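Local coordinates for halogenase (Chondromyces crocatus, PDB 3E1T), which binds FAD and is a flavin-dependent halogenase of chondrochloren biosynthesis, probably chlorinating its substrate through reduced flavin and oxygen, at residues S20-F25 with L324-A329; L51-H56 with G315-T320. All blocks are in the same frame, centred on the assembly; numbering follows the deposited sequence.

Contact 1 of 2, residues S20-F25 with L324-A329; sequences STLASF and LLVARA
In Leu22 the chi1 torsion (166°) swings CG away from the backbone N and beside the carbonyl carbon, and this turn brings CD1 up to the backbone of Ala327. Phe25 takes the other setting. Its CG lies anti to the carbonyl carbon (chi1 -80°), which places the ring against Leu324. The side chains that meet are all apolar. Leu22 CD1 also lies against the Ala327 backbone, 3.5 Å from Ala327 N, and is 3.7 Å from Ala327 CB. Both methyls of Leu22 also meet one branch of Val326, with CD1 and CD2 each 3.8 Å from Val326 CG1. The Ala327 methyl points toward helix 17-27. There Ala327 CB comes within 3.5 Å of Phe25 CB, so it touches the root of the aromatic side chain. The CD2-CE2 side of the ring meets Leu324, where Phe25 CE2 is 3.7 Å from Leu324 CD1. Ring and leucine cross at a slant. A serine in place of Phe25 would probably leave Leu324 CD1 without its ring partner and open a gap where the ring packs.

The small side chain of Ala327 lets the backbones come close. Leu22 CA and Ala327 CA are 5.4 Å apart, and the short axes approach to 8.5 Å at a shallow crossing of -30°. On the other side of helix 17-27, Ser24 OG donates to Ser20 O at 2.8 Å. That carbonyl also accepts from Ser24 N, and the two donors come from opposite faces of its plane. Ser24 OG also bonds to Ser121, on helix 110-123. Helix 17-27 follows strand 10-13 of the parallel sheet, in the strand-turn-helix order of a Rossmann-type dinucleotide fold. Helix 315-333 packs between this helix and helix 340-368, whose Phe347 touches Val326.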
loop_
_atom_site.group_PDB
_atom_site.type_symbol
_atom_site.label_atom_id
_atom_site.label_comp_id
_atom_site.label_asym_id
_atom_site.label_seq_id
_atom_site.Cartn_x
_atom_site.Cartn_y
_atom_site.Cartn_z
ATOM N N SER A 20 11.079 -8.492 3.742
ATOM C CA SER A 20 11.293 -9.924 3.508
ATOM C C SER A 20 11.433 -10.249 2.021
ATOM O O SER A 20 12.262 -11.090 1.638
ATOM C CB SER A 20 10.173 -10.740 4.136
ATOM O OG SER A 20 8.937 -10.412 3.539
ATOM N N THR A 21 10.650 -9.564 1.180
ATOM C CA THR A 21 10.675 -9.789 -0.270
ATOM C C THR A 21 12.018 -9.399 -0.899
ATOM O O THR A 21 12.589 -10.159 -1.703
ATOM C CB THR A 21 9.493 -9.069 -0.994
ATOM O OG1 THR A 21 8.243 -9.611 -0.540
ATOM C CG2 THR A 21 9.574 -9.247 -2.491
ATOM N N LEU A 22 12.499 -8.207 -0.556
ATOM C CA LEU A 22 13.818 -7.740 -0.990
ATOM C C LEU A 22 14.950 -8.644 -0.472
ATOM O O LEU A 22 15.807 -9.050 -1.235
ATOM C CB LEU A 22 14.059 -6.304 -0.526
ATOM C CG LEU A 22 15.493 -5.765 -0.586
ATOM C CD1 LEU A 22 16.097 -5.829 -1.985
ATOM C CD2 LEU A 22 15.527 -4.357 -0.090
ATOM N N ALA A 23 14.943 -8.934 0.822
ATOM C CA ALA A 23 15.957 -9.818 1.410
ATOM C C ALA A 23 16.016 -11.153 0.661
ATOM O O ALA A 23 17.081 -11.555 0.200
ATOM C CB ALA A 23 15.680 -10.026 2.891
ATOM N N SER A 24 14.866 -11.814 0.504
ATOM C CA SER A 24 14.797 -13.083 -0.230
ATOM C C SER A 24 15.406 -13.008 -1.623
ATOM O O SER A 24 16.192 -13.872 -1.994
ATOM C CB SER A 24 13.359 -13.592 -0.325
ATOM O OG SER A 24 12.811 -13.777 0.959
ATOM N N PHE A 25 15.051 -11.976 -2.389
ATOM C CA PHE A 25 15.471 -11.850 -3.796
ATOM C C PHE A 25 16.975 -11.629 -3.999
ATOM O O PHE A 25 17.524 -11.966 -5.051
ATOM C CB PHE A 25 14.718 -10.700 -4.494
ATOM C CG PHE A 25 13.321 -11.049 -4.949
ATOM C CD1 PHE A 25 12.982 -12.349 -5.307
ATOM C CD2 PHE A 25 12.357 -10.057 -5.051
ATOM C CE1 PHE A 25 11.689 -12.659 -5.743
ATOM C CE2 PHE A 25 11.066 -10.356 -5.483
ATOM C CZ PHE A 25 10.732 -11.659 -5.833
ATOM N N LEU A 324 11.255 -5.889 -5.342
ATOM C CA LEU A 324 11.804 -6.442 -6.592
ATOM C C LEU A 324 12.708 -5.493 -7.373
ATOM O O LEU A 324 13.733 -5.912 -7.917
ATOM C CB LEU A 324 10.674 -6.905 -7.512
ATOM C CG LEU A 324 10.993 -7.492 -8.893
ATOM C CD1 LEU A 324 11.660 -8.870 -8.789
ATOM C CD2 LEU A 324 9.707 -7.580 -9.704
ATOM N N LEU A 325 12.294 -4.233 -7.483
ATOM C CA LEU A 325 13.050 -3.225 -8.210
ATOM C C LEU A 325 14.368 -2.910 -7.508
ATOM O O LEU A 325 15.396 -2.687 -8.155
ATOM C CB LEU A 325 12.225 -1.938 -8.345
ATOM C CG LEU A 325 10.963 -1.985 -9.211
ATOM C CD1 LEU A 325 10.219 -0.666 -9.085
ATOM C CD2 LEU A 325 11.327 -2.269 -10.648
ATOM N N VAL A 326 14.328 -2.856 -6.186
ATOM C CA VAL A 326 15.546 -2.583 -5.425
ATOM C C VAL A 326 16.437 -3.823 -5.480
ATOM O O VAL A 326 17.639 -3.705 -5.703
ATOM C CB VAL A 326 15.248 -2.138 -3.978
ATOM C CG1 VAL A 326 16.507 -2.203 -3.110
ATOM C CG2 VAL A 326 14.732 -0.735 -3.978
ATOM N N ALA A 327 15.828 -4.999 -5.340
ATOM C CA ALA A 327 16.556 -6.279 -5.436
ATOM C C ALA A 327 17.323 -6.379 -6.738
ATOM O O ALA A 327 18.471 -6.809 -6.731
ATOM C CB ALA A 327 15.615 -7.452 -5.289
ATOM N N ARG A 328 16.696 -5.972 -7.847
ATOM C CA ARG A 328 17.341 -5.957 -9.161
ATOM C C ARG A 328 18.488 -4.975 -9.263
ATOM O O ARG A 328 19.496 -5.259 -9.928
ATOM C CB ARG A 328 16.342 -5.654 -10.276
ATOM C CG ARG A 328 15.439 -6.810 -10.597
ATOM C CD ARG A 328 14.476 -6.460 -11.696
ATOM N NE ARG A 328 13.549 -7.571 -11.893
ATOM C CZ ARG A 328 12.386 -7.483 -12.521
ATOM N NH1 ARG A 328 11.978 -6.323 -13.026
ATOM N NH2 ARG A 328 11.628 -8.560 -12.630
ATOM N N ALA A 329 18.340 -3.814 -8.632
ATOM C CA ALA A 329 19.431 -2.843 -8.612
ATOM C C ALA A 329 20.613 -3.434 -7.844
ATOM O O ALA A 329 21.748 -3.409 -8.336
ATOM C CB ALA A 329 18.986 -1.512 -8.008
#

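Contact 2 of 2, residues L51-H56 with G315-T320; sequences LPATVH and GVHLAT. With FAD (flavin-adenine dinucleotide), chain C.
Thr54 and His317 bury the most surface here, and their CA atoms, the nearest pair, are 5.7 Å apart. The water-mediated bonds come first. One water bonds to three side-chain atoms: Thr54 OG1 at 2.6 Å, His317 ND1 at 2.7 Å and Thr320 OG1 at 2.8 Å. It donates to Thr320 OG1. The hydroxyl of Thr54 lies anti to its carbonyl carbon (chi1 -44°), which turns it to the water and to the edge of the imidazole, near the ring plane. The other imidazole nitrogen, NE2, bonds to Glu354 of helix 340-368. The ring thus has a polar partner at both nitrogens.

Van der Waals contacts complete the interface. Leu51 CD1 sits 3.8 Å from His317 CB, and the two side chains cross at about a right angle. Ala53 CB packs beside the ND1-CE1 part of the ring, 3.8 Å from His317 ND1. Thr54 CG2 reaches Val316 CG1 at 4.2 Å and also lies against Thr320.

The cofactor is gripped from the beginning of helix 315-333. Val316 N donates to FAD O2 at 2.8 Å, nearly straight at 164°. Gly315 CA lies close to the ribityl chain, where a CB would clash with FAD C1'.

The chemistry is that of a water bridge next to aliphatic packing by Leu51, Ala53 and Thr54 CG2. A water held by three side chains bridges the two helices, in addition to their direct packing. The helix start and its amide at O2 would be expected to stabilise negative charge on the reduced flavin.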
loop_
_atom_site.group_PDB
_atom_site.type_symbol
_atom_site.label_atom_id
_atom_site.label_comp_id
_atom_site.label_asym_id
_atom_site.label_seq_id
_atom_site.Cartn_x
_atom_site.Cartn_y
_atom_site.Cartn_z
ATOM N N LEU A 51 -3.481 -8.246 -4.235
ATOM C CA LEU A 51 -3.644 -8.176 -5.681
ATOM C C LEU A 51 -2.974 -9.383 -6.347
ATOM O O LEU A 51 -2.063 -9.993 -5.763
ATOM C CB LEU A 51 -3.039 -6.866 -6.234
ATOM C CG LEU A 51 -3.553 -5.526 -5.673
ATOM C CD1 LEU A 51 -3.016 -4.344 -6.462
ATOM C CD2 LEU A 51 -5.089 -5.472 -5.590
ATOM N N PRO A 52 -3.428 -9.738 -7.563
ATOM C CA PRO A 52 -2.872 -10.826 -8.364
ATOM C C PRO A 52 -1.387 -10.673 -8.724
ATOM O O PRO A 52 -0.684 -11.679 -8.840
ATOM C CB PRO A 52 -3.736 -10.787 -9.639
ATOM C CG PRO A 52 -5.026 -10.206 -9.173
ATOM C CD PRO A 52 -4.589 -9.126 -8.242
ATOM N N ALA A 53 -0.918 -9.439 -8.904
ATOM C CA ALA A 53 0.491 -9.206 -9.250
ATOM C C ALA A 53 1.429 -9.696 -8.142
ATOM O O ALA A 53 2.527 -10.172 -8.422
ATOM C CB ALA A 53 0.742 -7.735 -9.562
ATOM N N THR A 54 0.972 -9.601 -6.897
ATOM C CA THR A 54 1.704 -10.096 -5.735
ATOM C C THR A 54 1.494 -11.604 -5.556
ATOM O O THR A 54 2.453 -12.343 -5.369
ATOM C CB THR A 54 1.279 -9.353 -4.446
ATOM O OG1 THR A 54 1.200 -7.942 -4.709
ATOM C CG2 THR A 54 2.265 -9.605 -3.327
ATOM N N VAL A 55 0.240 -12.047 -5.611
ATOM C CA VAL A 55 -0.095 -13.459 -5.419
ATOM C C VAL A 55 0.466 -14.363 -6.533
ATOM O O VAL A 55 1.073 -15.395 -6.245
ATOM C CB VAL A 55 -1.622 -13.662 -5.252
ATOM C CG1 VAL A 55 -2.005 -15.129 -5.434
ATOM C CG2 VAL A 55 -2.090 -13.138 -3.888
ATOM N N HIS A 56 0.302 -13.960 -7.788
ATOM C CA HIS A 56 0.738 -14.792 -8.913
ATOM C C HIS A 56 2.085 -14.400 -9.506
ATOM O O HIS A 56 2.739 -15.214 -10.164
ATOM C CB HIS A 56 -0.315 -14.804 -10.017
ATOM C CG HIS A 56 -1.614 -15.409 -9.600
ATOM N ND1 HIS A 56 -1.956 -16.711 -9.893
ATOM C CD2 HIS A 56 -2.657 -14.889 -8.913
ATOM C CE1 HIS A 56 -3.155 -16.967 -9.406
ATOM N NE2 HIS A 56 -3.599 -15.880 -8.800
ATOM N N GLY A 315 -1.265 -1.220 -1.443
ATOM C CA GLY A 315 -0.132 -1.044 -0.533
ATOM C C GLY A 315 0.886 -2.172 -0.592
ATOM O O GLY A 315 2.083 -1.932 -0.815
ATOM N N VAL A 316 0.425 -3.406 -0.401
ATOM C CA VAL A 316 1.357 -4.543 -0.391
ATOM C C VAL A 316 1.959 -4.781 -1.768
ATOM O O VAL A 316 3.118 -5.184 -1.879
ATOM C CB VAL A 316 0.747 -5.818 0.220
ATOM C CG1 VAL A 316 1.649 -7.027 -0.017
ATOM C CG2 VAL A 316 0.503 -5.625 1.728
ATOM N N HIS A 317 1.194 -4.506 -2.822
ATOM C CA HIS A 317 1.719 -4.598 -4.175
ATOM C C HIS A 317 2.877 -3.619 -4.383
ATOM O O HIS A 317 3.915 -3.986 -4.940
ATOM C CB HIS A 317 0.598 -4.352 -5.199
ATOM C CG HIS A 317 1.084 -3.988 -6.568
ATOM N ND1 HIS A 317 1.812 -4.851 -7.353
ATOM C CD2 HIS A 317 0.920 -2.862 -7.302
ATOM C CE1 HIS A 317 2.091 -4.273 -8.509
ATOM N NE2 HIS A 317 1.565 -3.061 -8.501
ATOM N N LEU A 318 2.683 -2.370 -3.956
ATOM C CA LEU A 318 3.690 -1.328 -4.110
ATOM C C LEU A 318 4.959 -1.684 -3.338
ATOM O O LEU A 318 6.062 -1.534 -3.848
ATOM C CB LEU A 318 3.140 0.039 -3.641
ATOM C CG LEU A 318 2.190 0.726 -4.637
ATOM C CD1 LEU A 318 1.635 2.015 -4.070
ATOM C CD2 LEU A 318 2.878 0.984 -5.949
ATOM N N ALA A 319 4.777 -2.149 -2.108
ATOM C CA ALA A 319 5.892 -2.586 -1.264
ATOM C C ALA A 319 6.697 -3.724 -1.908
ATOM O O ALA A 319 7.933 -3.689 -1.920
ATOM C CB ALA A 319 5.383 -3.000 0.099
ATOM N N THR A 320 5.991 -4.713 -2.458
ATOM C CA THR A 320 6.632 -5.899 -3.027
ATOM C C THR A 320 7.203 -5.617 -4.408
ATOM O O THR A 320 8.220 -6.195 -4.788
ATOM C CB THR A 320 5.679 -7.135 -3.077
ATOM O OG1 THR A 320 4.511 -6.840 -3.867
ATOM C CG2 THR A 320 5.258 -7.555 -1.672
HETATM P PA FAD C . 5.179 -2.784 7.081
HETATM O O1A FAD C . 4.169 -3.842 6.724
HETATM O O2A FAD C . 4.662 -1.678 7.935
HETATM O O5B FAD C . 6.382 -3.521 7.867
HETATM C C5B FAD C . 7.533 -2.809 8.294
HETATM C C4B FAD C . 8.244 -3.605 9.393
HETATM O O4B FAD C . 9.331 -2.873 9.924
HETATM C C3B FAD C . 7.305 -3.893 10.559
HETATM O O3B FAD C . 7.300 -5.286 10.776
HETATM C C2B FAD C . 7.915 -3.179 11.748
HETATM O O2B FAD C . 7.818 -3.977 12.894
HETATM C C1B FAD C . 9.362 -3.006 11.323
HETATM N N9A FAD C . 10.055 -1.835 11.889
HETATM C C8A FAD C . 9.570 -0.575 12.133
HETATM N N7A FAD C . 10.583 0.171 12.633
HETATM C C5A FAD C . 11.705 -0.586 12.698
HETATM C C6A FAD C . 13.016 -0.340 13.134
HETATM N N6A FAD C . 13.352 0.810 13.733
HETATM N N1A FAD C . 13.942 -1.354 13.062
HETATM C C2A FAD C . 13.597 -2.601 12.607
HETATM N N3A FAD C . 12.303 -2.833 12.194
HETATM C C4A FAD C . 11.379 -1.847 12.231
HETATM N N1 FAD C . -2.454 -2.686 1.642
HETATM C C2 FAD C . -2.944 -3.729 0.906
HETATM O O2 FAD C . -2.183 -4.292 0.124
HETATM N N3 FAD C . -4.269 -4.104 1.050
HETATM C C4 FAD C . -5.103 -3.441 1.945
HETATM O O4 FAD C . -6.277 -3.786 2.092
HETATM C C4X FAD C . -4.606 -2.373 2.681
HETATM N N5 FAD C . -5.402 -1.689 3.580
HETATM C C5X FAD C . -4.878 -0.637 4.306
HETATM C C6 FAD C . -5.677 0.069 5.212
HETATM C C7 FAD C . -5.135 1.138 5.942
HETATM C C7M FAD C . -6.057 2.018 6.738
HETATM C C8 FAD C . -3.795 1.506 5.766
HETATM C C8M FAD C . -3.230 2.769 6.374
HETATM C C9 FAD C . -3.005 0.792 4.872
HETATM C C9A FAD C . -3.536 -0.275 4.137
HETATM N N10 FAD C . -2.725 -0.970 3.260
HETATM C C10 FAD C . -3.257 -2.009 2.526
HETATM C "C1'" FAD C . -1.242 -0.655 3.157
HETATM C "C2'" FAD C . -0.334 -1.666 3.868
HETATM O "O2'" FAD C . -0.597 -1.586 5.254
HETATM C "C3'" FAD C . 1.148 -1.343 3.621
HETATM O "O3'" FAD C . 1.340 -0.826 2.323
HETATM C "C4'" FAD C . 2.097 -2.536 3.736
HETATM O "O4'" FAD C . 2.032 -3.064 5.042
HETATM C "C5'" FAD C . 3.525 -2.075 3.445
HETATM O "O5'" FAD C . 4.431 -3.061 3.858
HETATM P P FAD C . 5.925 -2.682 4.312
HETATM O O1P FAD C . 6.795 -3.916 4.192
HETATM O O2P FAD C . 6.473 -1.583 3.457
HETATM O O3P FAD C . 5.787 -2.098 5.781
HETATM O O HOH W 1 3.090 -6.991 -6.274
#

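Both contacts use helix 315-333. Contact 2 takes its first turns beside FAD, and contact 1 a later part. Their centres are 13 Å apart, and they touch where Thr21 OG1 packs against Thr320 CG2. In chain order the segments run 20-25, 51-56, 315-320 and 324-329. The two early segments thus meet one late helix. Segment 20-25 runs at a shallow angle to 324-329, while the axes of 52-56 and 315-320 make 58°. Contact 1 is buried packing in the dinucleotide-binding part of the fold; contact 2 is partly buried and borders the flavin. One helix therefore links that packing to the cofactor site.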